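Local coordinates for protein interpain A (Prevotella intermedia, PDB 3BB7) that probably cleaves peptide bonds as a C10-family cysteine protease, here a proenzyme fragment with its nucleophile replaced, at residues Lys102-Thr107 against Leu112-Val117. The protein carries 1 engineered substitution. Sequence-based numbering, arbitrary orientation.
Unlike the reference sequence in segment 102-107: K106 (reference Asn). Engineered in segment 112-117: A116 (natural residue Cys).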
ATOM      1  N   LYS A 102     -17.286  -4.418   6.808  1.00 12.34           N
ATOM      2  CA  LYS A 102     -18.576  -4.732   7.480  1.00 13.02           C
ATOM      3  C   LYS A 102     -19.632  -3.661   7.298  1.00 11.79           C
ATOM      4  O   LYS A 102     -20.837  -3.961   7.225  1.00 12.82           O
ATOM      5  CB  LYS A 102     -18.326  -4.955   9.005  1.00 14.19           C
ATOM      6  CG  LYS A 102     -19.517  -5.314   9.886  1.00 16.08           C
ATOM      7  CD  LYS A 102     -19.031  -5.717  11.284  1.00 16.96           C
ATOM      8  CE  LYS A 102     -20.174  -5.637  12.251  1.00 20.88           C
ATOM      9  NZ  LYS A 102     -19.783  -6.135  13.591  1.00 25.94           N
ATOM     10  N   LEU A 103     -19.207  -2.400   7.273  1.00 11.09           N
ATOM     11  CA  LEU A 103     -20.179  -1.313   7.233  1.00 12.22           C
ATOM     12  C   LEU A 103     -20.592  -0.882   5.817  1.00 12.57           C
ATOM     13  O   LEU A 103     -21.422   0.030   5.669  1.00 13.66           O
ATOM     14  CB  LEU A 103     -19.664  -0.108   8.017  1.00 13.16           C
ATOM     15  CG  LEU A 103     -19.423  -0.395   9.492  1.00 14.30           C
ATOM     16  CD1 LEU A 103     -18.829   0.806  10.206  1.00 17.12           C
ATOM     17  CD2 LEU A 103     -20.707  -0.841  10.206  1.00 16.81           C
ATOM     18  N   LEU A 104     -20.007  -1.506   4.792  1.00 11.53           N
ATOM     19  CA  LEU A 104     -20.310  -1.151   3.413  1.00 12.02           C
ATOM     20  C   LEU A 104     -21.509  -1.941   2.885  1.00 12.00           C
ATOM     21  O   LEU A 104     -21.771  -3.058   3.357  1.00 12.26           O
ATOM     22  CB  LEU A 104     -19.081  -1.409   2.529  1.00 11.55           C
ATOM     23  CG  LEU A 104     -17.854  -0.532   2.850  1.00 12.52           C
ATOM     24  CD1 LEU A 104     -16.627  -1.075   2.155  1.00 11.89           C
ATOM     25  CD2 LEU A 104     -18.139   0.924   2.453  1.00 14.68           C
ATOM     26  N   PRO A 105     -22.249  -1.380   1.918  1.00 12.91           N
ATOM     27  CA  PRO A 105     -23.401  -2.081   1.331  1.00 13.98           C
ATOM     28  C   PRO A 105     -23.113  -3.480   0.839  1.00 14.66           C
ATOM     29  O   PRO A 105     -22.031  -3.763   0.310  1.00 13.49           O
ATOM     30  CB  PRO A 105     -23.802  -1.170   0.161  1.00 14.67           C
ATOM     31  CG  PRO A 105     -23.380   0.187   0.598  1.00 13.42           C
ATOM     32  CD  PRO A 105     -22.138   0.006   1.427  1.00 13.03           C
ATOM     33  N   LYS A 106     -24.100  -4.356   1.027  1.00 15.86           N
ATOM     34  CA  LYS A 106     -24.050  -5.690   0.466  1.00 17.28           C
ATOM     35  C   LYS A 106     -24.584  -5.627  -0.977  1.00 17.95           C
ATOM     36  O   LYS A 106     -25.332  -4.713  -1.331  1.00 19.00           O
ATOM     37  CB  LYS A 106     -24.882  -6.631   1.350  1.00 17.23           C
ATOM     38  CG  LYS A 106     -24.737  -8.125   1.102  1.00 19.17           C
ATOM     39  CD  LYS A 106     -23.405  -8.578   0.571  1.00 16.66           C
ATOM     40  CE  LYS A 106     -23.066  -9.941   1.219  1.00 23.46           C
ATOM     41  NZ  LYS A 106     -22.631 -10.976   0.224  1.00 22.97           N
ATOM     42  N   THR A 107     -24.152  -6.545  -1.836  1.00 17.85           N
ATOM     43  CA  THR A 107     -24.698  -6.642  -3.196  1.00 19.26           C
ATOM     44  C   THR A 107     -24.883  -8.117  -3.485  1.00 19.31           C
ATOM     45  O   THR A 107     -24.320  -8.955  -2.791  1.00 19.67           O
ATOM     46  CB  THR A 107     -23.794  -5.966  -4.290  1.00 18.87           C
ATOM     47  OG1 THR A 107     -22.774  -6.874  -4.754  1.00 18.98           O
ATOM     48  CG2 THR A 107     -23.143  -4.653  -3.783  1.00 20.80           C
ATOM     49  N   LEU A 112     -19.450  -4.870  -0.903  1.00 10.99           N
ATOM     50  CA  LEU A 112     -18.445  -3.965  -1.429  1.00 10.84           C
ATOM     51  C   LEU A 112     -17.165  -4.082  -0.582  1.00 10.62           C
ATOM     52  O   LEU A 112     -17.238  -4.289   0.648  1.00 11.06           O
ATOM     53  CB  LEU A 112     -18.969  -2.536  -1.382  1.00 10.75           C
ATOM     54  CG  LEU A 112     -20.253  -2.256  -2.196  1.00 11.03           C
ATOM     55  CD1 LEU A 112     -20.710  -0.785  -2.018  1.00 14.43           C
ATOM     56  CD2 LEU A 112     -20.134  -2.625  -3.704  1.00 15.53           C
ATOM     57  N   ILE A 113     -16.005  -3.928  -1.224  1.00  9.16           N
ATOM     58  CA  ILE A 113     -14.731  -4.036  -0.505  1.00 10.13           C
ATOM     59  C   ILE A 113     -14.097  -2.691  -0.243  1.00  9.47           C
ATOM     60  O   ILE A 113     -14.508  -1.680  -0.818  1.00  9.41           O
ATOM     61  CB  ILE A 113     -13.787  -5.068  -1.212  1.00  9.36           C
ATOM     62  CG1 ILE A 113     -13.211  -4.539  -2.550  1.00 10.94           C
ATOM     63  CG2 ILE A 113     -14.535  -6.400  -1.400  1.00 12.02           C
ATOM     64  CD1 ILE A 113     -12.192  -5.467  -3.236  1.00 11.62           C
ATOM     65  N   THR A 114     -13.142  -2.632   0.695  1.00  8.45           N
ATOM     66  CA  THR A 114     -12.787  -1.309   1.186  1.00  9.60           C
ATOM     67  C   THR A 114     -12.011  -0.433   0.203  1.00  9.45           C
ATOM     68  O   THR A 114     -12.052   0.812   0.300  1.00  9.95           O
ATOM     69  CB  THR A 114     -11.931  -1.397   2.457  1.00  9.47           C
ATOM     70  OG1 THR A 114     -10.749  -2.144   2.145  1.00 10.14           O
ATOM     71  CG2 THR A 114     -12.721  -2.031   3.586  1.00 10.17           C
ATOM     72  N   GLY A 115     -11.265  -1.068  -0.683  1.00  9.88           N
ATOM     73  CA  GLY A 115     -10.357  -0.346  -1.613  1.00 10.31           C
ATOM     74  C   GLY A 115      -8.946  -0.317  -1.032  1.00  9.11           C
ATOM     75  O   GLY A 115      -8.753  -0.081   0.174  1.00 10.19           O
ATOM     76  N   ALA A 116      -7.946  -0.536  -1.877  1.00  9.62           N
ATOM     77  CA  ALA A 116      -6.553  -0.574  -1.411  1.00  9.88           C
ATOM     78  C   ALA A 116      -6.125   0.734  -0.796  1.00  9.84           C
ATOM     79  O   ALA A 116      -5.329   0.759   0.154  1.00  9.80           O
ATOM     80  CB  ALA A 116      -5.622  -0.914  -2.565  1.00 10.78           C
ATOM     81  N   VAL A 117      -6.632   1.849  -1.329  1.00  9.69           N
ATOM     82  CA  VAL A 117      -6.257   3.165  -0.773  1.00 10.35           C
ATOM     83  C   VAL A 117      -6.785   3.295   0.641  1.00  9.30           C
ATOM     84  O   VAL A 117      -6.085   3.796   1.522  1.00 10.50           O
ATOM     85  CB  VAL A 117      -6.766   4.331  -1.683  1.00  9.97           C
ATOM     86  CG1 VAL A 117      -6.606   5.681  -1.012  1.00 12.29           C
ATOM     87  CG2 VAL A 117      -5.990   4.290  -3.010  1.00 11.45           C
TER
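L104 is the first residue of the loop 102-107 to touch the segment 112-117, and its CB and CD1 do the touching. Its CG stands anti to the carbonyl carbon (chi1 -65°), beside the backbone N, and the extended chi2 (167°) carries CD1 on to 3.6 Å from the carbonyl O of L112 and close to the O of I113, while its CB packs 4.1 Å from the CB of L112. A long, branched apolar chain suits this buried place, where both carbonyls are bonded to other groups: the O of L112 to N101, that of I113 to S204.

P105 uses its backbone and its ring: the carbonyl O accepts the N-H of L112 in a nearly straight bond (3.1 Å N to O, N-H...O 171°), and the apolar ring, whose N has no hydrogen to give, rests on CD1 of L112, with CB 3.8 Å away. Beyond K106, T107 turns its methyl to L112, CG2 lying 3.6 Å from CD2, the two side chains crossing at about a right angle; its hydroxyl bonds to G110 O and K109 N in the loop between the segments.

Following T114, G115 occupies the N-cap position; at phi 96° a CB would press on the carbonyl O of T114, which calls for glycine. Helix 116-128 then starts with the engineered A116, the predicted nucleophile position, at its N-terminal end, as in papain-like (clan CA) proteases. Helix 176-192 packs on L104 through L187 and on T114 through M186; I152 of strand 150-154 touches L104, P105 and L112, and Y142 of strand 138-142 touches L112 and T107.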